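Local coordinates for protein aldolase (Klebsiella pneumoniae, PDB 6VOQ) that belongs to the class II aldolase and adducin family, adopts its AraD-like alpha/beta fold and binds a zinc ion in an assembly of four chains, at residues Ile92-Ser97 / Ala159-Val164; His98-Leu103 / Glu182-Ile187; Glu75-Arg80 / Arg141-Leu146; Met124-Val129 / Tyr153-Leu158. One frame throughout, in Å; residues are numbered along the deposited sequence.

Contact 1 (Ile92-Ser97 / Ala159-Val164); sequences IVHLHS and ANHGPV. With ZN (zinc ion), chain B.
The zinc site of this aldolase is built where His94 and His96 meet His161 at the adjoining ends of two antiparallel strands in the central sheet. All three imidazoles present NE2 to the metal, at 2.2 Å for His94 NE2 and His96 NE2 and 2.1 Å for His161 NE2; Glu75 supplies the fourth ligand. The His161 ring is turned nearly perpendicular to the His94 ring, their planes 86° apart. NE2 of His96 comes in at the edge of the His161 ring, while the carbonyl O of His161 lies over one face of the His96 ring. His94 is fixed at its other nitrogen as well: with CG anti to the backbone N (chi1 170°), its ring leans over the partner strand, and His94 ND1 donates to Pro163 O at 2.7 Å. The donor stands above the carbonyl plane. Leu95 N adds a weak bond to the same oxygen, 3.4 Å from Pro163 O. Val164 flanks the His94 bond, with Val164 CG2 3.5 Å from His94 ND1, and its other methyl, CG1, meets Ile92 CG2 at 3.8 Å. The OG of Ser97 lies near the ring of Pro163 but bonds to Glu181, and Tyr121 of a second subunit stacks on the His96 ring. A classic beta bulge, in which His161 and Gly162 both face Leu158, carries one ligand of this three-histidine, one-glutamate zinc site, as in class II aldolases.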
loop_
_atom_site.group_PDB
_atom_site.type_symbol
_atom_site.label_atom_id
_atom_site.label_comp_id
_atom_site.label_asym_id
_atom_site.label_seq_id
_atom_site.Cartn_x
_atom_site.Cartn_y
_atom_site.Cartn_z
ATOM N N ILE A 92 19.118 -10.267 -13.062
ATOM C CA ILE A 92 18.492 -11.007 -11.982
ATOM C C ILE A 92 17.975 -10.009 -10.964
ATOM O O ILE A 92 18.695 -9.085 -10.569
ATOM C CB ILE A 92 19.461 -11.996 -11.309
ATOM C CG1 ILE A 92 19.809 -13.141 -12.245
ATOM C CG2 ILE A 92 18.850 -12.554 -10.034
ATOM C CD1 ILE A 92 20.691 -14.178 -11.566
ATOM N N VAL A 93 16.729 -10.199 -10.545
ATOM C CA VAL A 93 16.114 -9.423 -9.482
ATOM C C VAL A 93 15.873 -10.379 -8.329
ATOM O O VAL A 93 15.203 -11.404 -8.491
ATOM C CB VAL A 93 14.809 -8.762 -9.951
ATOM C CG1 VAL A 93 13.956 -8.298 -8.760
ATOM C CG2 VAL A 93 15.126 -7.602 -10.867
ATOM N N HIS A 94 16.460 -10.079 -7.182
ATOM C CA HIS A 94 16.193 -10.833 -5.970
ATOM C C HIS A 94 15.557 -9.901 -4.953
ATOM O O HIS A 94 16.124 -8.857 -4.620
ATOM C CB HIS A 94 17.455 -11.451 -5.393
ATOM C CG HIS A 94 17.244 -12.032 -4.032
ATOM N ND1 HIS A 94 16.303 -13.009 -3.781
ATOM C CD2 HIS A 94 17.822 -11.751 -2.842
ATOM C CE1 HIS A 94 16.328 -13.321 -2.499
ATOM N NE2 HIS A 94 17.240 -12.572 -1.906
ATOM N N LEU A 95 14.382 -10.275 -4.470
ATOM C CA LEU A 95 13.659 -9.489 -3.487
ATOM C C LEU A 95 13.115 -10.413 -2.414
ATOM O O LEU A 95 12.994 -11.622 -2.613
ATOM C CB LEU A 95 12.491 -8.727 -4.116
ATOM C CG LEU A 95 12.804 -7.689 -5.170
ATOM C CD1 LEU A 95 11.499 -7.319 -5.816
ATOM C CD2 LEU A 95 13.463 -6.483 -4.528
ATOM N N HIS A 96 12.793 -9.831 -1.266
ATOM C CA HIS A 96 11.947 -10.502 -0.288
ATOM C C HIS A 96 10.526 -9.980 -0.383
ATOM O O HIS A 96 9.921 -9.624 0.634
ATOM C CB HIS A 96 12.501 -10.330 1.123
ATOM C CG HIS A 96 13.916 -10.790 1.277
ATOM N ND1 HIS A 96 14.608 -10.679 2.463
ATOM C CD2 HIS A 96 14.770 -11.359 0.396
ATOM C CE1 HIS A 96 15.831 -11.152 2.305
ATOM N NE2 HIS A 96 15.955 -11.570 1.058
ATOM N N SER A 97 9.992 -9.889 -1.605
ATOM C CA SER A 97 8.669 -9.305 -1.784
ATOM C C SER A 97 7.643 -10.146 -1.034
ATOM O O SER A 97 7.777 -11.370 -0.922
ATOM C CB SER A 97 8.324 -9.174 -3.276
ATOM O OG SER A 97 8.373 -10.416 -3.972
ATOM N N ALA A 159 12.988 -21.270 -0.487
ATOM C CA ALA A 159 12.091 -21.506 0.633
ATOM C C ALA A 159 12.521 -20.678 1.839
ATOM O O ALA A 159 13.713 -20.472 2.069
ATOM C CB ALA A 159 12.072 -22.992 0.979
ATOM N N ASN A 160 11.535 -20.186 2.594
ATOM C CA ASN A 160 11.780 -19.370 3.788
ATOM C C ASN A 160 12.699 -18.190 3.485
ATOM O O ASN A 160 13.583 -17.846 4.270
ATOM C CB ASN A 160 12.366 -20.202 4.926
ATOM C CG ASN A 160 11.501 -21.364 5.301
ATOM O OD1 ASN A 160 11.717 -22.492 4.847
ATOM N ND2 ASN A 160 10.510 -21.108 6.140
ATOM N N HIS A 161 12.494 -17.563 2.334
ATOM C CA HIS A 161 13.440 -16.555 1.895
ATOM C C HIS A 161 12.801 -15.573 0.926
ATOM O O HIS A 161 12.458 -14.453 1.318
ATOM C CB HIS A 161 14.645 -17.230 1.255
ATOM C CG HIS A 161 15.785 -16.300 0.989
ATOM N ND1 HIS A 161 17.068 -16.746 0.764
ATOM C CD2 HIS A 161 15.837 -14.950 0.917
ATOM C CE1 HIS A 161 17.861 -15.710 0.561
ATOM N NE2 HIS A 161 17.137 -14.609 0.650
ATOM N N GLY A 162 12.653 -15.975 -0.341
ATOM C CA GLY A 162 12.079 -15.116 -1.350
ATOM C C GLY A 162 12.448 -15.490 -2.778
ATOM O O GLY A 162 13.177 -16.461 -3.026
ATOM N N PRO A 163 11.948 -14.710 -3.744
ATOM C CA PRO A 163 12.147 -15.040 -5.157
ATOM C C PRO A 163 13.485 -14.582 -5.720
ATOM O O PRO A 163 14.092 -13.606 -5.272
ATOM C CB PRO A 163 11.007 -14.282 -5.841
ATOM C CG PRO A 163 10.829 -13.103 -4.992
ATOM C CD PRO A 163 11.000 -13.595 -3.590
ATOM N N VAL A 164 13.923 -15.306 -6.743
ATOM C CA VAL A 164 15.071 -14.958 -7.566
ATOM C C VAL A 164 14.576 -15.050 -9.003
ATOM O O VAL A 164 14.185 -16.134 -9.453
ATOM C CB VAL A 164 16.263 -15.897 -7.333
ATOM C CG1 VAL A 164 17.382 -15.599 -8.338
ATOM C CG2 VAL A 164 16.765 -15.775 -5.904
HETATM ZN ZN ZN B . 17.682 -12.576 0.223
#

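Contact 2 (His98-Leu103 / Glu182-Ile187); sequences HYLTAL and ETARLI
Tyr99 OH and Arg185 NE share one water molecule, which lies 2.7 Å from Tyr99 OH and accepts from Arg185 NE at 3.1 Å. The hydroxyl also has a weak bond to Arg185 of a second subunit, so this helix pair of the alpha/beta fold is tied into the subunit interface. Segments of helices 98-104 and 170-190 cross at 62°, their axes 7.7 Å apart, close enough for the small Ala184 to sit against the backbone of the other helix. Ala184 CB touches Tyr99 C and rests 3.6 Å from Leu100 CD2. Arg185, extended from CG to NE with CG anti to its own backbone N (chi1 -176°), runs its aliphatic part over one face of the phenol. Arg185 CG makes a CH-pi contact there, 3.6 Å from the centroid of the Tyr99 ring, and the guanidinium plane is inclined by only 25° to the ring. His98 CD2 covers the opposite face, so the phenol is clamped between the two side chains and the water helps to set its hydroxyl. Glu181 receives the backbone N-H groups of Tyr99 and Leu100 at the start of helix 98-104, joining the helices by a polar route as well. Further along, the contact thins to two branch ends, Leu103 CD1 and Ile187 CD1, 4.3 Å apart.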
loop_
_atom_site.group_PDB
_atom_site.type_symbol
_atom_site.label_atom_id
_atom_site.label_comp_id
_atom_site.label_asym_id
_atom_site.label_seq_id
_atom_site.Cartn_x
_atom_site.Cartn_y
_atom_site.Cartn_z
ATOM N N HIS A 98 6.632 -9.473 -0.482
ATOM C CA HIS A 98 5.913 -10.023 0.662
ATOM C C HIS A 98 5.247 -11.356 0.329
ATOM O O HIS A 98 5.459 -12.365 1.015
ATOM C CB HIS A 98 4.878 -9.028 1.173
ATOM C CG HIS A 98 4.073 -9.572 2.304
ATOM N ND1 HIS A 98 4.582 -9.706 3.580
ATOM C CD2 HIS A 98 2.833 -10.119 2.332
ATOM C CE1 HIS A 98 3.669 -10.259 4.357
ATOM N NE2 HIS A 98 2.600 -10.523 3.625
ATOM N N TYR A 99 4.432 -11.382 -0.723
ATOM C CA TYR A 99 3.631 -12.567 -0.988
ATOM C C TYR A 99 4.453 -13.700 -1.586
ATOM O O TYR A 99 4.168 -14.868 -1.308
ATOM C CB TYR A 99 2.432 -12.189 -1.867
ATOM C CG TYR A 99 1.515 -11.248 -1.112
ATOM C CD1 TYR A 99 0.632 -11.731 -0.155
ATOM C CD2 TYR A 99 1.585 -9.873 -1.300
ATOM C CE1 TYR A 99 -0.179 -10.864 0.569
ATOM C CE2 TYR A 99 0.773 -9.008 -0.591
ATOM C CZ TYR A 99 -0.098 -9.513 0.344
ATOM O OH TYR A 99 -0.902 -8.657 1.055
ATOM N N LEU A 100 5.489 -13.395 -2.371
ATOM C CA LEU A 100 6.360 -14.470 -2.830
ATOM C C LEU A 100 7.166 -15.046 -1.677
ATOM O O LEU A 100 7.397 -16.261 -1.638
ATOM C CB LEU A 100 7.277 -13.977 -3.947
ATOM C CG LEU A 100 6.656 -13.958 -5.350
ATOM C CD1 LEU A 100 7.523 -13.149 -6.313
ATOM C CD2 LEU A 100 6.429 -15.376 -5.884
ATOM N N THR A 101 7.584 -14.201 -0.725
ATOM C CA THR A 101 8.246 -14.698 0.476
ATOM C C THR A 101 7.286 -15.522 1.325
ATOM O O THR A 101 7.668 -16.567 1.869
ATOM C CB THR A 101 8.800 -13.531 1.304
ATOM O OG1 THR A 101 9.783 -12.810 0.552
ATOM C CG2 THR A 101 9.427 -14.030 2.612
ATOM N N ALA A 102 6.046 -15.044 1.475
ATOM C CA ALA A 102 5.031 -15.803 2.199
ATOM C C ALA A 102 4.851 -17.177 1.583
ATOM O O ALA A 102 4.940 -18.199 2.272
ATOM C CB ALA A 102 3.704 -15.050 2.200
ATOM N N LEU A 103 4.612 -17.213 0.272
ATOM C CA LEU A 103 4.527 -18.479 -0.438
ATOM C C LEU A 103 5.740 -19.358 -0.169
ATOM O O LEU A 103 5.612 -20.587 -0.104
ATOM C CB LEU A 103 4.377 -18.214 -1.932
ATOM C CG LEU A 103 4.155 -19.419 -2.834
ATOM C CD1 LEU A 103 2.791 -20.025 -2.581
ATOM C CD2 LEU A 103 4.270 -18.976 -4.256
ATOM N N GLU A 182 2.596 -10.286 -7.946
ATOM C CA GLU A 182 1.162 -10.086 -8.098
ATOM C C GLU A 182 0.415 -11.414 -8.145
ATOM O O GLU A 182 -0.690 -11.535 -7.605
ATOM C CB GLU A 182 0.904 -9.274 -9.363
ATOM C CG GLU A 182 -0.539 -9.053 -9.669
ATOM C CD GLU A 182 -1.232 -8.224 -8.610
ATOM O OE1 GLU A 182 -2.460 -8.382 -8.472
ATOM O OE2 GLU A 182 -0.553 -7.428 -7.920
ATOM N N THR A 183 1.003 -12.424 -8.781
ATOM C CA THR A 183 0.371 -13.736 -8.817
ATOM C C THR A 183 0.405 -14.407 -7.447
ATOM O O THR A 183 -0.589 -14.998 -7.015
ATOM C CB THR A 183 1.038 -14.609 -9.879
ATOM O OG1 THR A 183 0.758 -14.062 -11.173
ATOM C CG2 THR A 183 0.493 -16.027 -9.823
ATOM N N ALA A 184 1.533 -14.314 -6.743
ATOM C CA ALA A 184 1.592 -14.814 -5.377
ATOM C C ALA A 184 0.598 -14.081 -4.488
ATOM O O ALA A 184 -0.094 -14.697 -3.675
ATOM C CB ALA A 184 3.014 -14.676 -4.829
ATOM N N ARG A 185 0.487 -12.768 -4.661
ATOM C CA ARG A 185 -0.474 -12.009 -3.875
ATOM C C ARG A 185 -1.900 -12.481 -4.151
ATOM O O ARG A 185 -2.730 -12.557 -3.237
ATOM C CB ARG A 185 -0.309 -10.519 -4.178
ATOM C CG ARG A 185 -1.203 -9.624 -3.340
ATOM C CD ARG A 185 -1.092 -8.200 -3.786
ATOM N NE ARG A 185 -1.964 -7.320 -3.031
ATOM C CZ ARG A 185 -2.337 -6.120 -3.462
ATOM N NH1 ARG A 185 -1.913 -5.685 -4.636
ATOM N NH2 ARG A 185 -3.134 -5.362 -2.729
ATOM N N LEU A 186 -2.199 -12.809 -5.405
ATOM C CA LEU A 186 -3.533 -13.283 -5.733
ATOM C C LEU A 186 -3.840 -14.591 -5.027
ATOM O O LEU A 186 -4.986 -14.818 -4.624
ATOM C CB LEU A 186 -3.672 -13.454 -7.240
ATOM C CG LEU A 186 -3.865 -12.149 -7.984
ATOM C CD1 LEU A 186 -3.554 -12.356 -9.455
ATOM C CD2 LEU A 186 -5.287 -11.678 -7.773
ATOM N N ILE A 187 -2.835 -15.456 -4.871
ATOM C CA ILE A 187 -3.031 -16.699 -4.135
ATOM C C ILE A 187 -3.569 -16.401 -2.741
ATOM O O ILE A 187 -4.607 -16.929 -2.329
ATOM C CB ILE A 187 -1.718 -17.501 -4.091
ATOM C CG1 ILE A 187 -1.370 -18.005 -5.489
ATOM C CG2 ILE A 187 -1.827 -18.682 -3.136
ATOM C CD1 ILE A 187 -0.005 -18.639 -5.605
HETATM O O HOH W 1 -3.220 -7.971 -0.250
#

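Contact 3 (Glu75-Arg80 / Arg141-Leu146); sequences EVTFHR and RIAQAL. With ZN (zinc ion), chain B.
Phe78 holds CG between its backbone N and carbonyl carbon (chi1 64°), which folds the ring back over the carbonyl of Glu75, with one side of it against Ile142 and Leu146. The contact pairs helices 76-83 and 140-149, which run side by side on one side of the central sheet with their segment axes inclined by 23° and 8.4 Å apart. Two branches reach the phenyl ring obliquely: Ile142 CG2 comes within 3.8 Å of Phe78 CD2, and Leu146 CD1 within 3.6 Å of Phe78 CD1. Between the backbones, Ala143 is short enough to let the helices close up, its CB 4.0 Å from Phe78 CB. The side chains of Phe78, Ile142, Ala143 and Leu146 make it an essentially apolar interface, yet it adjoins the metal site, for the Phe78 ring also meets the zinc ligand His94 edge-to-face. Glu75, one turn earlier, extends its side chain alongside the Phe78 ring to the metal, with Glu75 OE1 2.2 Å from the zinc ion. Glu75 O stands 3.4 Å above the plane of the Phe78 ring, over its centre.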
loop_
_atom_site.group_PDB
_atom_site.type_symbol
_atom_site.label_atom_id
_atom_site.label_comp_id
_atom_site.label_asym_id
_atom_site.label_seq_id
_atom_site.Cartn_x
_atom_site.Cartn_y
_atom_site.Cartn_z
ATOM N N GLU A 75 24.699 -11.979 -1.539
ATOM C CA GLU A 75 23.808 -12.849 -2.293
ATOM C C GLU A 75 24.125 -12.877 -3.782
ATOM O O GLU A 75 23.529 -13.685 -4.511
ATOM C CB GLU A 75 22.359 -12.424 -2.066
ATOM C CG GLU A 75 21.991 -12.427 -0.599
ATOM C CD GLU A 75 20.522 -12.216 -0.356
ATOM O OE1 GLU A 75 19.818 -13.220 -0.110
ATOM O OE2 GLU A 75 20.074 -11.050 -0.408
ATOM N N VAL A 76 25.056 -12.037 -4.243
ATOM C CA VAL A 76 25.491 -12.088 -5.634
ATOM C C VAL A 76 26.141 -13.429 -5.942
ATOM O O VAL A 76 26.181 -13.847 -7.105
ATOM C CB VAL A 76 26.431 -10.898 -5.933
ATOM C CG1 VAL A 76 27.015 -10.979 -7.341
ATOM C CG2 VAL A 76 25.675 -9.584 -5.747
ATOM N N THR A 77 26.620 -14.130 -4.909
ATOM C CA THR A 77 27.125 -15.488 -5.079
ATOM C C THR A 77 26.131 -16.370 -5.829
ATOM O O THR A 77 26.507 -17.075 -6.774
ATOM C CB THR A 77 27.456 -16.099 -3.717
ATOM O OG1 THR A 77 28.487 -15.330 -3.088
ATOM C CG2 THR A 77 27.961 -17.520 -3.893
ATOM N N PHE A 78 24.856 -16.357 -5.429
ATOM C CA PHE A 78 23.922 -17.223 -6.139
ATOM C C PHE A 78 23.296 -16.547 -7.353
ATOM O O PHE A 78 22.688 -17.233 -8.174
ATOM C CB PHE A 78 22.836 -17.794 -5.196
ATOM C CG PHE A 78 21.903 -16.775 -4.568
ATOM C CD1 PHE A 78 20.973 -16.081 -5.324
ATOM C CD2 PHE A 78 21.895 -16.596 -3.201
ATOM C CE1 PHE A 78 20.113 -15.176 -4.731
ATOM C CE2 PHE A 78 21.026 -15.699 -2.595
ATOM C CZ PHE A 78 20.139 -14.991 -3.356
ATOM N N HIS A 79 23.438 -15.229 -7.497
ATOM C CA HIS A 79 23.202 -14.609 -8.796
ATOM C C HIS A 79 24.109 -15.226 -9.853
ATOM O O HIS A 79 23.649 -15.628 -10.926
ATOM C CB HIS A 79 23.464 -13.111 -8.720
ATOM C CG HIS A 79 22.368 -12.327 -8.083
ATOM N ND1 HIS A 79 21.750 -11.271 -8.717
ATOM C CD2 HIS A 79 21.801 -12.421 -6.858
ATOM C CE1 HIS A 79 20.838 -10.755 -7.913
ATOM N NE2 HIS A 79 20.847 -11.436 -6.781
ATOM N N ARG A 80 25.414 -15.287 -9.564
ATOM C CA ARG A 80 26.385 -15.798 -10.526
ATOM C C ARG A 80 26.076 -17.227 -10.931
ATOM O O ARG A 80 26.205 -17.572 -12.109
ATOM C CB ARG A 80 27.798 -15.720 -9.945
ATOM C CG ARG A 80 28.236 -14.302 -9.616
ATOM C CD ARG A 80 29.710 -14.226 -9.284
ATOM N NE ARG A 80 29.981 -14.580 -7.899
ATOM C CZ ARG A 80 30.602 -15.691 -7.517
ATOM N NH1 ARG A 80 31.024 -16.570 -8.418
ATOM N NH2 ARG A 80 30.809 -15.915 -6.226
ATOM N N ARG A 141 24.988 -24.557 -0.763
ATOM C CA ARG A 141 23.909 -25.337 -1.359
ATOM C C ARG A 141 22.861 -24.462 -2.036
ATOM O O ARG A 141 22.149 -24.944 -2.927
ATOM C CB ARG A 141 23.249 -26.218 -0.302
ATOM C CG ARG A 141 23.987 -27.516 -0.048
ATOM C CD ARG A 141 23.454 -28.217 1.176
ATOM N NE ARG A 141 23.575 -27.400 2.379
ATOM C CZ ARG A 141 23.245 -27.827 3.592
ATOM N NH1 ARG A 141 22.777 -29.055 3.755
ATOM N NH2 ARG A 141 23.373 -27.030 4.642
ATOM N N ILE A 142 22.742 -23.195 -1.643
ATOM C CA ILE A 142 21.798 -22.317 -2.322
ATOM C C ILE A 142 22.229 -22.119 -3.764
ATOM O O ILE A 142 21.500 -22.464 -4.699
ATOM C CB ILE A 142 21.662 -20.984 -1.573
ATOM C CG1 ILE A 142 21.162 -21.244 -0.149
ATOM C CG2 ILE A 142 20.712 -20.060 -2.321
ATOM C CD1 ILE A 142 21.164 -20.027 0.744
ATOM N N ALA A 143 23.451 -21.618 -3.961
ATOM C CA ALA A 143 24.010 -21.469 -5.303
ATOM C C ALA A 143 24.046 -22.791 -6.069
ATOM O O ALA A 143 23.829 -22.805 -7.288
ATOM C CB ALA A 143 25.415 -20.874 -5.216
ATOM N N GLN A 144 24.313 -23.904 -5.385
ATOM C CA GLN A 144 24.359 -25.187 -6.075
ATOM C C GLN A 144 22.996 -25.531 -6.654
ATOM O O GLN A 144 22.884 -25.921 -7.819
ATOM C CB GLN A 144 24.838 -26.288 -5.125
ATOM C CG GLN A 144 26.292 -26.149 -4.667
ATOM C CD GLN A 144 26.611 -27.014 -3.442
ATOM O OE1 GLN A 144 25.885 -27.958 -3.128
ATOM N NE2 GLN A 144 27.693 -26.682 -2.746
ATOM N N ALA A 145 21.945 -25.368 -5.852
ATOM C CA ALA A 145 20.596 -25.654 -6.326
ATOM C C ALA A 145 20.230 -24.769 -7.512
ATOM O O ALA A 145 19.696 -25.253 -8.517
ATOM C CB ALA A 145 19.600 -25.475 -5.178
ATOM N N LEU A 146 20.545 -23.473 -7.423
ATOM C CA LEU A 146 20.238 -22.543 -8.502
ATOM C C LEU A 146 20.995 -22.885 -9.781
ATOM O O LEU A 146 20.423 -22.840 -10.877
ATOM C CB LEU A 146 20.543 -21.120 -8.052
ATOM C CG LEU A 146 19.511 -20.586 -7.053
ATOM C CD1 LEU A 146 19.758 -19.108 -6.759
ATOM C CD2 LEU A 146 18.126 -20.790 -7.603
HETATM ZN ZN ZN B . 17.682 -12.576 0.223
#

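Contact 4 (Met124-Val129 / Tyr153-Leu158); sequences MRVGDV and YNAFLL
Polar links between Val126 and Asn154 fasten the turn that follows helix 121-125 to the start of strand 155-158. Asn154 ND2 donates to Val126 O at 2.9 Å, with an N-H...O angle of 140° and the donor tilted from the carbonyl plane. A water bridges the same place: it donates to Val126 O and to Asp128 O, 2.6 Å away, and accepts from Asn154 N. Val126 O is thus gripped twice, by an amide and by the water. A second water accepts from Tyr153 OH and donates to Asp128 OD2, each at 2.9 Å, lying in the plane of the phenol at its edge. Asp128 O also approaches the ring at its edge, 3.5 Å from Tyr153 CD1, and Asp128 CB lies near Tyr153 CE1. Apolar contacts fill the inner side. Val126 CG1 packs on Ala155 CB at 3.6 Å, the methyl carried there by its anti placement to the backbone N (chi1 -174°), and Val129 CG1 lies 4.2 Å from Leu157 CB. Ala155 and Val129 both rest on Leu180 of helix 170-190, whereas Phe156, whose CB is directed away from the turn, touches Leu146 and Leu149 of helix 140-149, so strand 155-158 is sandwiched between helices on its two sides.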
loop_
_atom_site.group_PDB
_atom_site.type_symbol
_atom_site.label_atom_id
_atom_site.label_comp_id
_atom_site.label_asym_id
_atom_site.label_seq_id
_atom_site.Cartn_x
_atom_site.Cartn_y
_atom_site.Cartn_z
ATOM N N MET A 124 3.233 -17.332 -19.586
ATOM C CA MET A 124 3.765 -16.830 -20.843
ATOM C C MET A 124 5.179 -16.318 -20.666
ATOM O O MET A 124 6.059 -16.608 -21.485
ATOM C CB MET A 124 2.871 -15.720 -21.397
ATOM C CG MET A 124 1.459 -16.173 -21.708
ATOM S SD MET A 124 0.384 -14.812 -22.165
ATOM C CE MET A 124 1.189 -14.266 -23.663
ATOM N N ARG A 125 5.418 -15.564 -19.598
ATOM C CA ARG A 125 6.658 -14.823 -19.473
ATOM C C ARG A 125 7.680 -15.504 -18.582
ATOM O O ARG A 125 8.877 -15.246 -18.741
ATOM C CB ARG A 125 6.374 -13.412 -18.948
ATOM C CG ARG A 125 5.255 -12.723 -19.716
ATOM C CD ARG A 125 4.732 -11.492 -18.994
ATOM N NE ARG A 125 5.663 -10.376 -19.101
ATOM C CZ ARG A 125 6.393 -9.924 -18.091
ATOM N NH1 ARG A 125 6.299 -10.498 -16.900
ATOM N NH2 ARG A 125 7.221 -8.903 -18.276
ATOM N N VAL A 126 7.256 -16.380 -17.674
ATOM C CA VAL A 126 8.206 -16.943 -16.726
ATOM C C VAL A 126 8.254 -18.453 -16.889
ATOM O O VAL A 126 9.330 -19.034 -17.073
ATOM C CB VAL A 126 7.862 -16.541 -15.278
ATOM C CG1 VAL A 126 8.943 -17.007 -14.342
ATOM C CG2 VAL A 126 7.711 -15.028 -15.174
ATOM N N GLY A 127 7.095 -19.095 -16.843
ATOM C CA GLY A 127 7.018 -20.541 -16.821
ATOM C C GLY A 127 6.916 -21.067 -15.404
ATOM O O GLY A 127 6.531 -20.356 -14.476
ATOM N N ASP A 128 7.290 -22.334 -15.239
ATOM C CA ASP A 128 7.232 -22.954 -13.925
ATOM C C ASP A 128 8.264 -22.337 -12.995
ATOM O O ASP A 128 9.319 -21.863 -13.425
ATOM C CB ASP A 128 7.470 -24.461 -14.015
ATOM C CG ASP A 128 6.313 -25.201 -14.657
ATOM O OD1 ASP A 128 5.362 -24.541 -15.124
ATOM O OD2 ASP A 128 6.366 -26.448 -14.715
ATOM N N VAL A 129 7.950 -22.371 -11.703
ATOM C CA VAL A 129 8.812 -21.818 -10.668
ATOM C C VAL A 129 9.195 -22.911 -9.675
ATOM O O VAL A 129 8.370 -23.311 -8.844
ATOM C CB VAL A 129 8.133 -20.637 -9.960
ATOM C CG1 VAL A 129 9.076 -20.050 -8.932
ATOM C CG2 VAL A 129 7.705 -19.566 -10.986
ATOM N N TYR A 153 14.718 -23.114 -15.785
ATOM C CA TYR A 153 13.733 -22.259 -15.144
ATOM C C TYR A 153 14.207 -20.818 -15.155
ATOM O O TYR A 153 15.393 -20.544 -14.956
ATOM C CB TYR A 153 13.458 -22.728 -13.714
ATOM C CG TYR A 153 12.940 -24.140 -13.659
ATOM C CD1 TYR A 153 11.609 -24.419 -13.942
ATOM C CD2 TYR A 153 13.777 -25.197 -13.340
ATOM C CE1 TYR A 153 11.123 -25.711 -13.904
ATOM C CE2 TYR A 153 13.298 -26.496 -13.295
ATOM C CZ TYR A 153 11.967 -26.743 -13.578
ATOM O OH TYR A 153 11.474 -28.022 -13.539
ATOM N N ASN A 154 13.274 -19.896 -15.384
ATOM C CA ASN A 154 13.606 -18.481 -15.445
ATOM C C ASN A 154 13.410 -17.756 -14.124
ATOM O O ASN A 154 13.783 -16.583 -14.021
ATOM C CB ASN A 154 12.775 -17.813 -16.531
ATOM C CG ASN A 154 12.895 -18.533 -17.842
ATOM O OD1 ASN A 154 13.992 -18.929 -18.239
ATOM N ND2 ASN A 154 11.774 -18.729 -18.517
ATOM N N ALA A 155 12.843 -18.419 -13.122
ATOM C CA ALA A 155 12.686 -17.845 -11.798
ATOM C C ALA A 155 12.688 -18.987 -10.792
ATOM O O ALA A 155 12.482 -20.149 -11.145
ATOM C CB ALA A 155 11.407 -17.009 -11.695
ATOM N N PHE A 156 12.955 -18.650 -9.534
ATOM C CA PHE A 156 13.190 -19.636 -8.490
ATOM C C PHE A 156 12.678 -19.097 -7.168
ATOM O O PHE A 156 12.852 -17.914 -6.864
ATOM C CB PHE A 156 14.685 -19.978 -8.336
ATOM C CG PHE A 156 15.439 -20.027 -9.625
ATOM C CD1 PHE A 156 15.470 -21.189 -10.373
ATOM C CD2 PHE A 156 16.136 -18.916 -10.083
ATOM C CE1 PHE A 156 16.169 -21.245 -11.563
ATOM C CE2 PHE A 156 16.829 -18.965 -11.271
ATOM C CZ PHE A 156 16.846 -20.131 -12.013
ATOM N N LEU A 157 12.069 -19.965 -6.372
ATOM C CA LEU A 157 11.599 -19.575 -5.050
ATOM C C LEU A 157 12.497 -20.250 -4.025
ATOM O O LEU A 157 12.498 -21.482 -3.910
ATOM C CB LEU A 157 10.134 -19.940 -4.853
ATOM C CG LEU A 157 9.419 -19.382 -3.621
ATOM C CD1 LEU A 157 9.498 -17.873 -3.573
ATOM C CD2 LEU A 157 7.971 -19.819 -3.612
ATOM N N LEU A 158 13.279 -19.439 -3.308
ATOM C CA LEU A 158 14.076 -19.918 -2.185
ATOM C C LEU A 158 13.174 -20.044 -0.964
ATOM O O LEU A 158 12.632 -19.043 -0.485
ATOM C CB LEU A 158 15.229 -18.964 -1.889
ATOM C CG LEU A 158 16.146 -18.547 -3.030
ATOM C CD1 LEU A 158 17.259 -17.693 -2.454
ATOM C CD2 LEU A 158 16.722 -19.746 -3.741
HETATM O O HOH W 2 10.669 -20.914 -15.463
HETATM O O HOH W 3 8.556 -27.970 -13.630
#

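How the contacts relate
Contact 1 lies nearest the middle of the chain, and the centres of the other three are 11 to 12 Å from its own. It touches each of them: Val164 pairs with Phe156 of contact 4 in neighbouring strands of the sheet, Thr101 of contact 2 probably bonds to His161 O, and Glu75 of contact 3 completes the zinc site. Contacts 2 and 3 are 22 Å apart, since helix 170-190 and helices 76-83 and 140-149 cover different sides of the sheet. Along the chain, contacts 1, 2 and 3 interleave, while both segments of contact 4 fall between those of contacts 1 and 2. Metal ligands distant in sequence thereby converge where strands 91-94 and 162-167 adjoin, with contact 2 extending toward neighbouring subunits.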